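Local coordinates for protein threonine--tRNA ligase catalytic subunit (Aeropyrum pernix, PDB 3A32) that probably catalyses the attachment of threonine to its cognate tRNA, activating the amino acid with ATP first, and binds one zinc ion per subunit, at residues L81-G86 with G102-V107; D176-V181 with G279-D284; E226-A231 with Y257-D262; F283-P288 with R292-V297. One frame throughout, in Å; residues are numbered along the deposited sequence.

From the N terminus, interaction 1 comes first: it closes a short loop that returns from helix 80-84 to strand 103-107 of a small antiparallel sheet. Interaction 2 closes a far longer loop, joining helix 174-191 to strand 273-284 of the large sheet. Interaction 3 is nested within that loop and sets helix 222-243 against the start of neighbouring strand 260-268; Ile281 N and Leu261 O, 2.8 Å apart, join the two contacts. Interaction 4 begins where interaction 2 ends, sharing Phe283 and Asp284, and turns the chain into helix 293-301. Interactions 1 and 4 touch each other and both reach the second subunit.

Interaction 1 (L81-G86 with G102-V107); sequences LFKVSG and GHEFAV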
loop_
_atom_site.group_PDB
_atom_site.type_symbol
_atom_site.label_atom_id
_atom_site.label_comp_id
_atom_site.label_asym_id
_atom_site.label_seq_id
_atom_site.Cartn_x
_atom_site.Cartn_y
_atom_site.Cartn_z
ATOM N N LEU A 81 23.680 8.174 4.940
ATOM C CA LEU A 81 23.281 7.133 4.023
ATOM C C LEU A 81 23.635 7.535 2.584
ATOM O O LEU A 81 24.106 6.697 1.801
ATOM C CB LEU A 81 21.789 6.801 4.188
ATOM C CG LEU A 81 21.248 5.710 3.276
ATOM C CD1 LEU A 81 21.981 4.386 3.477
ATOM C CD2 LEU A 81 19.747 5.567 3.520
ATOM N N PHE A 82 23.416 8.813 2.273
ATOM C CA PHE A 82 23.607 9.352 0.932
ATOM C C PHE A 82 25.039 9.857 0.719
ATOM O O PHE A 82 25.475 9.954 -0.423
ATOM C CB PHE A 82 22.534 10.407 0.592
ATOM C CG PHE A 82 21.119 9.906 0.820
ATOM C CD1 PHE A 82 20.577 8.892 0.006
ATOM C CD2 PHE A 82 20.349 10.402 1.865
ATOM C CE1 PHE A 82 19.261 8.388 0.262
ATOM C CE2 PHE A 82 19.036 9.923 2.081
ATOM C CZ PHE A 82 18.512 8.899 1.286
ATOM N N LYS A 83 25.768 10.129 1.798
ATOM C CA LYS A 83 27.222 10.342 1.728
ATOM C C LYS A 83 27.951 9.075 1.260
ATOM O O LYS A 83 28.828 9.167 0.400
ATOM C CB LYS A 83 27.797 10.777 3.086
ATOM C CG LYS A 83 27.433 12.233 3.464
ATOM C CD LYS A 83 27.961 12.625 4.840
ATOM C CE LYS A 83 27.600 14.064 5.228
ATOM N NZ LYS A 83 28.153 14.376 6.612
ATOM N N VAL A 84 27.585 7.902 1.808
ATOM C CA VAL A 84 28.206 6.623 1.402
ATOM C C VAL A 84 27.907 6.285 -0.046
ATOM O O VAL A 84 28.764 5.794 -0.762
ATOM C CB VAL A 84 27.808 5.423 2.332
ATOM C CG1 VAL A 84 28.369 4.114 1.763
ATOM C CG2 VAL A 84 28.323 5.664 3.809
ATOM N N SER A 85 26.692 6.589 -0.490
ATOM C CA SER A 85 26.280 6.191 -1.839
ATOM C C SER A 85 26.967 6.803 -3.087
ATOM O O SER A 85 26.799 6.282 -4.176
ATOM C CB SER A 85 24.758 6.014 -1.966
ATOM O OG SER A 85 24.039 7.126 -1.526
ATOM N N GLY A 86 27.675 7.916 -3.022
ATOM C CA GLY A 86 27.260 9.121 -2.385
ATOM C C GLY A 86 27.218 10.261 -3.424
ATOM O O GLY A 86 26.129 10.718 -3.783
ATOM N N GLY A 102 21.116 18.922 15.670
ATOM C CA GLY A 102 22.484 19.025 15.131
ATOM C C GLY A 102 22.853 18.103 13.964
ATOM O O GLY A 102 23.887 18.322 13.303
ATOM N N HIS A 103 22.035 17.074 13.709
ATOM C CA HIS A 103 22.366 16.051 12.698
ATOM C C HIS A 103 21.518 16.179 11.429
ATOM O O HIS A 103 20.312 16.269 11.479
ATOM C CB HIS A 103 22.229 14.618 13.259
ATOM C CG HIS A 103 23.159 14.307 14.391
ATOM N ND1 HIS A 103 24.193 13.407 14.271
ATOM C CD2 HIS A 103 23.186 14.737 15.673
ATOM C CE1 HIS A 103 24.824 13.304 15.426
ATOM N NE2 HIS A 103 24.244 14.115 16.288
ATOM N N GLU A 104 22.184 16.135 10.293
ATOM C CA GLU A 104 21.567 16.347 8.990
ATOM C C GLU A 104 20.824 15.093 8.463
ATOM O O GLU A 104 21.394 13.975 8.433
ATOM C CB GLU A 104 22.656 16.703 8.001
ATOM C CG GLU A 104 22.052 17.186 6.677
ATOM C CD GLU A 104 23.119 17.536 5.707
ATOM O OE1 GLU A 104 23.979 16.677 5.455
ATOM O OE2 GLU A 104 23.119 18.674 5.228
ATOM N N PHE A 105 19.574 15.304 8.052
ATOM C CA PHE A 105 18.684 14.262 7.523
ATOM C C PHE A 105 18.168 14.759 6.215
ATOM O O PHE A 105 18.203 15.965 5.964
ATOM C CB PHE A 105 17.496 14.042 8.455
ATOM C CG PHE A 105 17.758 13.028 9.556
ATOM C CD1 PHE A 105 17.188 11.772 9.494
ATOM C CD2 PHE A 105 18.630 13.337 10.632
ATOM C CE1 PHE A 105 17.411 10.801 10.527
ATOM C CE2 PHE A 105 18.896 12.396 11.648
ATOM C CZ PHE A 105 18.260 11.127 11.615
ATOM N N ALA A 106 17.678 13.836 5.399
ATOM C CA ALA A 106 17.096 14.125 4.122
ATOM C C ALA A 106 15.788 13.345 3.983
ATOM O O ALA A 106 15.658 12.231 4.501
ATOM C CB ALA A 106 18.053 13.687 3.007
ATOM N N VAL A 107 14.841 13.931 3.251
ATOM C CA VAL A 107 13.733 13.201 2.709
ATOM C C VAL A 107 14.335 12.392 1.558
ATOM O O VAL A 107 15.074 12.934 0.694
ATOM C CB VAL A 107 12.610 14.175 2.243
ATOM C CG1 VAL A 107 11.381 13.420 1.789
ATOM C CG2 VAL A 107 12.242 15.139 3.419
#
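The Phe82 ring is met by the methyl group of Ala106, which comes at it obliquely, with CB of Ala106 4.0 Å from CE2 of Phe82. The Phe105 ring, on the other side of the strand, has His103 O at its edge, in the ring plane. The contact packs the short helix 80-84 against a three-stranded antiparallel sheet, in which strand 103-107 is central between strands 76-78 and 96-100. Strand alternation sorts the side chains: Glu104 and Ala106 start toward the helix, while Phe105 and Val107 start away from it. On that other side Phe105 packs on Ile76, Phe98 and Ile100 and on Gly38 of the second subunit, and Val107 meets Val107 of that subunit. The Phe82 ring reaches the sheet because its CG stands anti to the carbonyl carbon (chi1 -52°). Ala77, Met95 and Pro109 also touch the Phe82 side chain, which lies about 10 Å from the bound zinc ion.

Toward the solvent the contact is looser. Lys83 extends straight beyond CG, yet it forms no salt bridge with Glu104. The opposite charges may still attract weakly, but each has a firmer partner: Lys83 NZ pairs with Glu80, while the Glu104 carboxylate is shared between Arg92 at OE2 and the Thr79 hydroxyl at OE1. Across the contact, Lys83 NZ ends 4.9 Å from Glu104 OE1.

Interaction 2 (D176-V181 with G279-D284); sequences DVVYDV and GTIQFD
Helix segment 176-181 runs almost antiparallel to strand segment 279-284, at 167°, with the axes 10.0 Å apart at closest approach and Val178 and Ile281 nearest along the backbones. No hydrogen bond spans the interface; apolar side chains do most of the touching. Ile281 is the main contributor from the strand. Its CG1 branch, anti to the carbonyl carbon (chi1 -55°), carries CD1 up between two valines one helical turn apart: Ile281 CD1 lies 3.8 Å from Val178 CG1, and Ile281 CG1 lies 3.8 Å from Val181 CG1. The Val181 and Ile281 side chains meet end to end, whereas Val178 slants across Ile281. The same isoleucine methyl also touches the helix backbone, where Ile281 CD1 lies 3.6 Å from Val178 O.

The two methyls of Val178 divide the work. CG1 serves Ile281, while Val178 CG2 lies 4.0 Å from Phe283 CZ, oblique to the ring; these two side chains cross nearly at a right angle.

This is helix-on-sheet packing within the class II synthetase core. Ile281 and Val181 both meet Phe263 of strand 260-268, and Ile281 also packs on Ile309 of strand 306-316, the two strands flanking 273-284. Helix 222-243 lies alongside, placing Ala235 against Val178, and Ala228 and Leu232 against Phe283.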
loop_
_atom_site.group_PDB
_atom_site.type_symbol
_atom_site.label_atom_id
_atom_site.label_comp_id
_atom_site.label_asym_id
_atom_site.label_seq_id
_atom_site.Cartn_x
_atom_site.Cartn_y
_atom_site.Cartn_z
ATOM N N ASP A 176 19.795 -13.287 -18.540
ATOM C CA ASP A 176 18.438 -13.756 -18.249
ATOM C C ASP A 176 17.643 -12.743 -17.396
ATOM O O ASP A 176 16.432 -12.567 -17.589
ATOM C CB ASP A 176 18.500 -15.076 -17.469
ATOM C CG ASP A 176 18.796 -16.338 -18.361
ATOM O OD1 ASP A 176 18.777 -16.304 -19.597
ATOM O OD2 ASP A 176 19.076 -17.397 -17.780
ATOM N N VAL A 177 18.313 -12.137 -16.415
ATOM C CA VAL A 177 17.711 -11.151 -15.565
ATOM C C VAL A 177 17.269 -9.931 -16.372
ATOM O O VAL A 177 16.126 -9.463 -16.232
ATOM C CB VAL A 177 18.687 -10.760 -14.420
ATOM C CG1 VAL A 177 18.386 -9.371 -13.902
ATOM C CG2 VAL A 177 18.646 -11.831 -13.266
ATOM N N VAL A 178 18.156 -9.449 -17.256
ATOM C CA VAL A 178 17.844 -8.326 -18.143
ATOM C C VAL A 178 16.641 -8.622 -19.021
ATOM O O VAL A 178 15.721 -7.780 -19.170
ATOM C CB VAL A 178 19.100 -7.833 -18.998
ATOM C CG1 VAL A 178 18.708 -6.657 -19.943
ATOM C CG2 VAL A 178 20.189 -7.366 -18.093
ATOM N N TYR A 179 16.658 -9.817 -19.621
ATOM C CA TYR A 179 15.597 -10.260 -20.482
ATOM C C TYR A 179 14.276 -10.361 -19.703
ATOM O O TYR A 179 13.249 -9.882 -20.169
ATOM C CB TYR A 179 15.971 -11.597 -21.139
ATOM C CG TYR A 179 14.910 -12.083 -22.089
ATOM C CD1 TYR A 179 14.800 -11.550 -23.395
ATOM C CD2 TYR A 179 13.992 -13.051 -21.680
ATOM C CE1 TYR A 179 13.784 -11.983 -24.245
ATOM C CE2 TYR A 179 13.003 -13.501 -22.525
ATOM C CZ TYR A 179 12.910 -12.975 -23.783
ATOM O OH TYR A 179 11.890 -13.444 -24.565
ATOM N N ASP A 180 14.314 -10.981 -18.524
ATOM C CA ASP A 180 13.153 -11.158 -17.687
ATOM C C ASP A 180 12.490 -9.848 -17.292
ATOM O O ASP A 180 11.247 -9.796 -17.198
ATOM C CB ASP A 180 13.518 -11.927 -16.416
ATOM C CG ASP A 180 13.783 -13.457 -16.689
ATOM O OD1 ASP A 180 13.539 -13.950 -17.804
ATOM O OD2 ASP A 180 14.231 -14.158 -15.757
ATOM N N VAL A 181 13.309 -8.805 -17.074
ATOM C CA VAL A 181 12.776 -7.470 -16.726
ATOM C C VAL A 181 12.039 -6.918 -17.910
ATOM O O VAL A 181 10.946 -6.383 -17.736
ATOM C CB VAL A 181 13.847 -6.485 -16.191
ATOM C CG1 VAL A 181 13.257 -5.051 -16.017
ATOM C CG2 VAL A 181 14.382 -6.996 -14.835
ATOM N N GLY A 279 10.077 2.735 -18.135
ATOM C CA GLY A 279 11.106 2.384 -17.152
ATOM C C GLY A 279 12.484 2.238 -17.807
ATOM O O GLY A 279 12.636 2.523 -18.997
ATOM N N THR A 280 13.463 1.782 -17.034
ATOM C CA THR A 280 14.852 1.663 -17.429
ATOM C C THR A 280 15.446 0.438 -16.733
ATOM O O THR A 280 14.941 0.001 -15.692
ATOM C CB THR A 280 15.681 2.952 -17.045
ATOM O OG1 THR A 280 15.138 4.077 -17.760
ATOM C CG2 THR A 280 17.111 2.860 -17.522
ATOM N N ILE A 281 16.480 -0.140 -17.341
ATOM C CA ILE A 281 17.365 -1.075 -16.665
ATOM C C ILE A 281 18.737 -0.416 -16.637
ATOM O O ILE A 281 19.359 -0.257 -17.687
ATOM C CB ILE A 281 17.464 -2.487 -17.367
ATOM C CG1 ILE A 281 16.080 -3.098 -17.530
ATOM C CG2 ILE A 281 18.390 -3.445 -16.575
ATOM C CD1 ILE A 281 16.078 -4.315 -18.393
ATOM N N GLN A 282 19.210 -0.108 -15.425
ATOM C CA GLN A 282 20.432 0.644 -15.187
ATOM C C GLN A 282 21.464 -0.078 -14.279
ATOM O O GLN A 282 21.248 -0.267 -13.083
ATOM C CB GLN A 282 20.044 1.999 -14.572
ATOM C CG GLN A 282 21.235 2.827 -14.109
ATOM C CD GLN A 282 21.913 3.523 -15.276
ATOM O OE1 GLN A 282 21.305 4.374 -15.927
ATOM N NE2 GLN A 282 23.194 3.182 -15.531
ATOM N N PHE A 283 22.558 -0.510 -14.885
ATOM C CA PHE A 283 23.786 -0.908 -14.211
ATOM C C PHE A 283 24.517 0.196 -13.464
ATOM O O PHE A 283 24.481 1.382 -13.828
ATOM C CB PHE A 283 24.750 -1.486 -15.247
ATOM C CG PHE A 283 24.296 -2.797 -15.805
ATOM C CD1 PHE A 283 24.843 -3.993 -15.335
ATOM C CD2 PHE A 283 23.304 -2.842 -16.789
ATOM C CE1 PHE A 283 24.393 -5.227 -15.840
ATOM C CE2 PHE A 283 22.873 -4.046 -17.315
ATOM C CZ PHE A 283 23.405 -5.251 -16.840
ATOM N N ASP A 284 25.252 -0.240 -12.460
ATOM C CA ASP A 284 25.845 0.637 -11.504
ATOM C C ASP A 284 27.151 -0.001 -11.048
ATOM O O ASP A 284 27.162 -1.134 -10.520
ATOM C CB ASP A 284 24.871 0.879 -10.352
ATOM C CG ASP A 284 25.236 2.086 -9.523
ATOM O OD1 ASP A 284 26.461 2.276 -9.257
ATOM O OD2 ASP A 284 24.296 2.836 -9.127
#

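Interaction 3 (E226-A231 with Y257-D262); sequences EGAEEA and YGPKLD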
loop_
_atom_site.group_PDB
_atom_site.type_symbol
_atom_site.label_atom_id
_atom_site.label_comp_id
_atom_site.label_asym_id
_atom_site.label_seq_id
_atom_site.Cartn_x
_atom_site.Cartn_y
_atom_site.Cartn_z
ATOM N N GLU A 226 32.285 -3.883 -20.368
ATOM C CA GLU A 226 32.143 -4.914 -21.395
ATOM C C GLU A 226 31.182 -6.010 -21.016
ATOM O O GLU A 226 30.389 -6.389 -21.824
ATOM C CB GLU A 226 33.501 -5.516 -21.748
ATOM C CG GLU A 226 34.360 -4.487 -22.479
ATOM C CD GLU A 226 35.715 -5.010 -22.926
ATOM O OE1 GLU A 226 36.334 -5.813 -22.190
ATOM O OE2 GLU A 226 36.157 -4.576 -24.014
ATOM N N GLY A 227 31.256 -6.524 -19.808
ATOM C CA GLY A 227 30.319 -7.548 -19.343
ATOM C C GLY A 227 28.885 -7.018 -19.297
ATOM O O GLY A 227 27.979 -7.692 -19.730
ATOM N N ALA A 228 28.701 -5.785 -18.811
ATOM C CA ALA A 228 27.387 -5.102 -18.758
ATOM C C ALA A 228 26.829 -4.757 -20.120
ATOM O O ALA A 228 25.730 -5.136 -20.422
ATOM C CB ALA A 228 27.441 -3.860 -17.827
ATOM N N GLU A 229 27.598 -4.100 -20.980
ATOM C CA GLU A 229 27.116 -3.757 -22.353
ATOM C C GLU A 229 26.789 -4.989 -23.187
ATOM O O GLU A 229 25.806 -5.022 -23.980
ATOM C CB GLU A 229 28.127 -2.898 -23.095
ATOM C CG GLU A 229 28.392 -1.564 -22.407
ATOM C CD GLU A 229 29.474 -0.724 -23.054
ATOM O OE1 GLU A 229 30.203 -1.283 -23.902
ATOM O OE2 GLU A 229 29.631 0.484 -22.701
ATOM N N GLU A 230 27.605 -6.010 -22.993
ATOM C CA GLU A 230 27.354 -7.261 -23.641
ATOM C C GLU A 230 26.162 -8.014 -23.018
ATOM O O GLU A 230 25.421 -8.665 -23.738
ATOM C CB GLU A 230 28.647 -8.070 -23.718
ATOM C CG GLU A 230 28.709 -9.231 -22.895
ATOM C CD GLU A 230 28.688 -10.463 -23.751
ATOM O OE1 GLU A 230 29.513 -11.382 -23.474
ATOM O OE2 GLU A 230 27.867 -10.476 -24.723
ATOM N N ALA A 231 25.904 -7.872 -21.720
ATOM C CA ALA A 231 24.618 -8.441 -21.198
ATOM C C ALA A 231 23.373 -7.804 -21.872
ATOM O O ALA A 231 22.425 -8.508 -22.261
ATOM C CB ALA A 231 24.544 -8.368 -19.674
ATOM N N TYR A 257 28.163 5.925 -14.255
ATOM C CA TYR A 257 28.285 4.697 -13.421
ATOM C C TYR A 257 27.769 3.425 -14.056
ATOM O O TYR A 257 27.722 2.399 -13.367
ATOM C CB TYR A 257 27.578 4.836 -12.049
ATOM C CG TYR A 257 26.162 5.347 -12.186
ATOM C CD1 TYR A 257 25.073 4.482 -12.296
ATOM C CD2 TYR A 257 25.920 6.726 -12.263
ATOM C CE1 TYR A 257 23.762 4.997 -12.448
ATOM C CE2 TYR A 257 24.638 7.243 -12.416
ATOM C CZ TYR A 257 23.564 6.377 -12.487
ATOM O OH TYR A 257 22.316 6.949 -12.647
ATOM N N GLY A 258 27.340 3.454 -15.320
ATOM C CA GLY A 258 27.055 2.203 -15.979
ATOM C C GLY A 258 26.097 2.385 -17.128
ATOM O O GLY A 258 25.435 3.401 -17.209
ATOM N N PRO A 259 26.052 1.401 -18.045
ATOM C CA PRO A 259 25.190 1.448 -19.235
ATOM C C PRO A 259 23.736 1.132 -18.859
ATOM O O PRO A 259 23.478 0.702 -17.705
ATOM C CB PRO A 259 25.744 0.342 -20.120
ATOM C CG PRO A 259 26.368 -0.648 -19.146
ATOM C CD PRO A 259 26.826 0.142 -17.944
ATOM N N LYS A 260 22.807 1.332 -19.805
ATOM C CA LYS A 260 21.377 1.139 -19.538
ATOM C C LYS A 260 20.571 0.792 -20.768
ATOM O O LYS A 260 21.026 0.937 -21.889
ATOM C CB LYS A 260 20.761 2.402 -18.906
ATOM C CG LYS A 260 21.099 3.685 -19.672
ATOM C CD LYS A 260 20.167 4.857 -19.290
ATOM C CE LYS A 260 20.620 6.130 -20.030
ATOM N NZ LYS A 260 19.593 7.205 -19.864
ATOM N N LEU A 261 19.339 0.370 -20.518
ATOM C CA LEU A 261 18.341 0.113 -21.528
ATOM C C LEU A 261 17.056 0.847 -21.112
ATOM O O LEU A 261 16.600 0.742 -19.945
ATOM C CB LEU A 261 18.120 -1.388 -21.535
ATOM C CG LEU A 261 17.123 -2.121 -22.391
ATOM C CD1 LEU A 261 17.548 -3.575 -22.382
ATOM C CD2 LEU A 261 15.664 -1.944 -21.869
ATOM N N ASP A 262 16.438 1.550 -22.058
ATOM C CA ASP A 262 15.183 2.264 -21.793
ATOM C C ASP A 262 14.075 1.631 -22.582
ATOM O O ASP A 262 14.284 1.207 -23.712
ATOM C CB ASP A 262 15.307 3.718 -22.188
ATOM C CG ASP A 262 16.210 4.474 -21.236
ATOM O OD1 ASP A 262 15.961 4.352 -20.002
ATOM O OD2 ASP A 262 17.173 5.134 -21.718
#
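Pro259 packs its ring onto one turn of helix 222-243, and the contact across the two segments is wholly nonpolar. CG of Pro259 leads: it lies 3.6 Å from the Ala228 methyl CB and 3.9 Å from Glu229 CG, so it sits against two successive residues of the helix. CD of Pro259 is also near the alanine methyl, at 4.1 Å from CB of Ala228. Glu229 offers only the aliphatic part of its side chain, which crosses the proline ring at about a right angle.

Polar interactions lie outside the interface. With CG anti to the carbonyl carbon (chi1 -61°) and the chain extended beyond it, Glu229 carries its carboxylate past the proline to Lys211 and Ser209: OE1 forms a salt bridge with the lysine and OE2 a hydrogen bond with the serine hydroxyl. On the strand, Lys260 NZ makes a long salt bridge with Asp262 OD2.

Backbone bonds tie the residues around Pro259 to the large sheet of the class II core. Pro259 pairs with Phe283 and Leu261 with Ile281 of strand 273-284, and Lys260 pairs with Ser207 of strand 202-207. Trp225 and Leu232 of the helix, together with Phe285, also touch the proline.

With no hydrogen bond across it, the contact relies on van der Waals contact and burial of apolar surface, while the carboxylate charge of the buried Glu229 is probably offset by Lys211, and the Ser209 hydroxyl hydrogen-bonds to OE2.

Interaction 4 (F283-P288 with R292-V297); sequences FDFNLP and RLYDVV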
loop_
_atom_site.group_PDB
_atom_site.type_symbol
_atom_site.label_atom_id
_atom_site.label_comp_id
_atom_site.label_asym_id
_atom_site.label_seq_id
_atom_site.Cartn_x
_atom_site.Cartn_y
_atom_site.Cartn_z
ATOM N N PHE A 283 22.558 -0.510 -14.885
ATOM C CA PHE A 283 23.786 -0.908 -14.211
ATOM C C PHE A 283 24.517 0.196 -13.464
ATOM O O PHE A 283 24.481 1.382 -13.828
ATOM C CB PHE A 283 24.750 -1.486 -15.247
ATOM C CG PHE A 283 24.296 -2.797 -15.805
ATOM C CD1 PHE A 283 24.843 -3.993 -15.335
ATOM C CD2 PHE A 283 23.304 -2.842 -16.789
ATOM C CE1 PHE A 283 24.393 -5.227 -15.840
ATOM C CE2 PHE A 283 22.873 -4.046 -17.315
ATOM C CZ PHE A 283 23.405 -5.251 -16.840
ATOM N N ASP A 284 25.252 -0.240 -12.460
ATOM C CA ASP A 284 25.845 0.637 -11.504
ATOM C C ASP A 284 27.151 -0.001 -11.048
ATOM O O ASP A 284 27.162 -1.134 -10.520
ATOM C CB ASP A 284 24.871 0.879 -10.352
ATOM C CG ASP A 284 25.236 2.086 -9.523
ATOM O OD1 ASP A 284 26.461 2.276 -9.257
ATOM O OD2 ASP A 284 24.296 2.836 -9.127
ATOM N N PHE A 285 28.240 0.722 -11.325
ATOM C CA PHE A 285 29.637 0.342 -10.985
ATOM C C PHE A 285 30.108 1.154 -9.773
ATOM O O PHE A 285 31.107 0.838 -9.130
ATOM C CB PHE A 285 30.539 0.588 -12.204
ATOM C CG PHE A 285 30.104 -0.205 -13.420
ATOM C CD1 PHE A 285 29.567 -1.515 -13.264
ATOM C CD2 PHE A 285 30.214 0.320 -14.689
ATOM C CE1 PHE A 285 29.151 -2.238 -14.348
ATOM C CE2 PHE A 285 29.819 -0.440 -15.818
ATOM C CZ PHE A 285 29.280 -1.695 -15.649
ATOM N N ASN A 286 29.324 2.167 -9.444
ATOM C CA ASN A 286 29.556 3.003 -8.312
ATOM C C ASN A 286 29.141 2.340 -6.986
ATOM O O ASN A 286 29.973 2.240 -6.069
ATOM C CB ASN A 286 28.833 4.333 -8.530
ATOM C CG ASN A 286 29.045 5.320 -7.380
ATOM O OD1 ASN A 286 30.181 5.604 -6.980
ATOM N ND2 ASN A 286 27.939 5.887 -6.877
ATOM N N LEU A 287 27.871 1.912 -6.885
ATOM C CA LEU A 287 27.285 1.369 -5.639
ATOM C C LEU A 287 28.015 0.150 -5.093
ATOM O O LEU A 287 28.197 0.058 -3.900
ATOM C CB LEU A 287 25.770 1.030 -5.801
ATOM C CG LEU A 287 24.670 2.106 -5.750
ATOM C CD1 LEU A 287 23.228 1.552 -5.966
ATOM C CD2 LEU A 287 24.753 3.067 -4.497
ATOM N N PRO A 288 28.381 -0.823 -5.952
ATOM C CA PRO A 288 29.151 -1.962 -5.423
ATOM C C PRO A 288 30.541 -1.621 -4.878
ATOM O O PRO A 288 31.098 -2.395 -4.071
ATOM C CB PRO A 288 29.280 -2.911 -6.626
ATOM C CG PRO A 288 28.943 -2.096 -7.834
ATOM C CD PRO A 288 28.054 -0.978 -7.385
ATOM N N ARG A 292 30.802 -1.630 -0.869
ATOM C CA ARG A 292 31.703 -2.748 -0.752
ATOM C C ARG A 292 31.019 -4.068 -1.084
ATOM O O ARG A 292 31.286 -5.101 -0.451
ATOM C CB ARG A 292 32.379 -2.726 0.629
ATOM C CG ARG A 292 33.287 -1.481 0.769
ATOM C CD ARG A 292 33.389 -1.043 2.219
ATOM N NE ARG A 292 34.080 0.244 2.447
ATOM C CZ ARG A 292 34.482 0.663 3.649
ATOM N NH1 ARG A 292 34.291 -0.098 4.718
ATOM N NH2 ARG A 292 35.085 1.836 3.795
ATOM N N LEU A 293 30.183 -4.040 -2.126
ATOM C CA LEU A 293 29.416 -5.216 -2.542
ATOM C C LEU A 293 30.233 -6.255 -3.276
ATOM O O LEU A 293 29.946 -7.455 -3.175
ATOM C CB LEU A 293 28.196 -4.811 -3.378
ATOM C CG LEU A 293 27.237 -3.796 -2.691
ATOM C CD1 LEU A 293 26.000 -3.590 -3.535
ATOM C CD2 LEU A 293 26.900 -4.272 -1.211
ATOM N N TYR A 294 31.218 -5.779 -4.038
ATOM C CA TYR A 294 32.156 -6.632 -4.759
ATOM C C TYR A 294 32.973 -7.490 -3.742
ATOM O O TYR A 294 33.134 -8.671 -3.940
ATOM C CB TYR A 294 33.096 -5.794 -5.628
ATOM C CG TYR A 294 32.524 -5.194 -6.899
ATOM C CD1 TYR A 294 31.556 -5.860 -7.639
ATOM C CD2 TYR A 294 32.971 -3.956 -7.367
ATOM C CE1 TYR A 294 31.045 -5.326 -8.790
ATOM C CE2 TYR A 294 32.478 -3.412 -8.536
ATOM C CZ TYR A 294 31.511 -4.103 -9.243
ATOM O OH TYR A 294 31.006 -3.619 -10.436
ATOM N N ASP A 295 33.451 -6.846 -2.673
ATOM C CA ASP A 295 34.103 -7.496 -1.534
ATOM C C ASP A 295 33.190 -8.501 -0.851
ATOM O O ASP A 295 33.537 -9.684 -0.756
ATOM C CB ASP A 295 34.637 -6.452 -0.542
ATOM C CG ASP A 295 35.829 -5.674 -1.114
ATOM O OD1 ASP A 295 36.522 -6.222 -2.003
ATOM O OD2 ASP A 295 36.061 -4.513 -0.701
ATOM N N VAL A 296 32.010 -8.039 -0.437
ATOM C CA VAL A 296 31.031 -8.870 0.246
ATOM C C VAL A 296 30.608 -10.100 -0.571
ATOM O O VAL A 296 30.560 -11.214 -0.053
ATOM C CB VAL A 296 29.805 -7.999 0.728
ATOM C CG1 VAL A 296 28.595 -8.865 0.959
ATOM C CG2 VAL A 296 30.180 -7.240 1.982
ATOM N N VAL A 297 30.341 -9.923 -1.852
ATOM C CA VAL A 297 29.963 -11.053 -2.730
ATOM C C VAL A 297 31.116 -12.027 -2.979
ATOM O O VAL A 297 30.917 -13.239 -3.131
ATOM C CB VAL A 297 29.356 -10.526 -4.070
ATOM C CG1 VAL A 297 29.115 -11.636 -5.073
ATOM C CG2 VAL A 297 28.065 -9.779 -3.776
HETATM O O HOH W 1 33.693 -3.649 -3.224
#
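Pro288 O is gripped by three donors. Leu293 N binds Pro288 O at 2.7 Å with a bent N-H angle of 132°, Tyr294 N adds a weak but straighter bond to the same oxygen at 3.4 Å, and water 1 donates to it at 3.0 Å. The Leu293 bond belongs to a Schellman motif, completed by Arg292 N to Arg289 O, that ends helix 287-290; Arg292, with positive phi, is its C-prime residue and also the N-cap of helix 293-301. Water 1 accepts from Asp295 N, linking the carbonyl to the new helix. Leu293 CB rests 3.6 Å from Pro288 CA.

At the start of the first helix, Asp284 OD1 caps Leu287 N at 2.8 Å, approached from above the carboxylate plane. Its OD2 binds NE2 of His310, a zinc ligand, so Asp284 is a second-shell residue of the zinc site. Arg292 makes a cation-pi contact with Phe29 of the second subunit.

Tyr294 lies side by side with Pro288; Tyr294 OH is bonded to Glu224 and also lies 3.8 Å from Phe285 CD1. The proline covers one ring face in a CH-pi contact: Pro288 CB sits 3.5 Å from the centroid of the Tyr294 ring, only 7° off its normal.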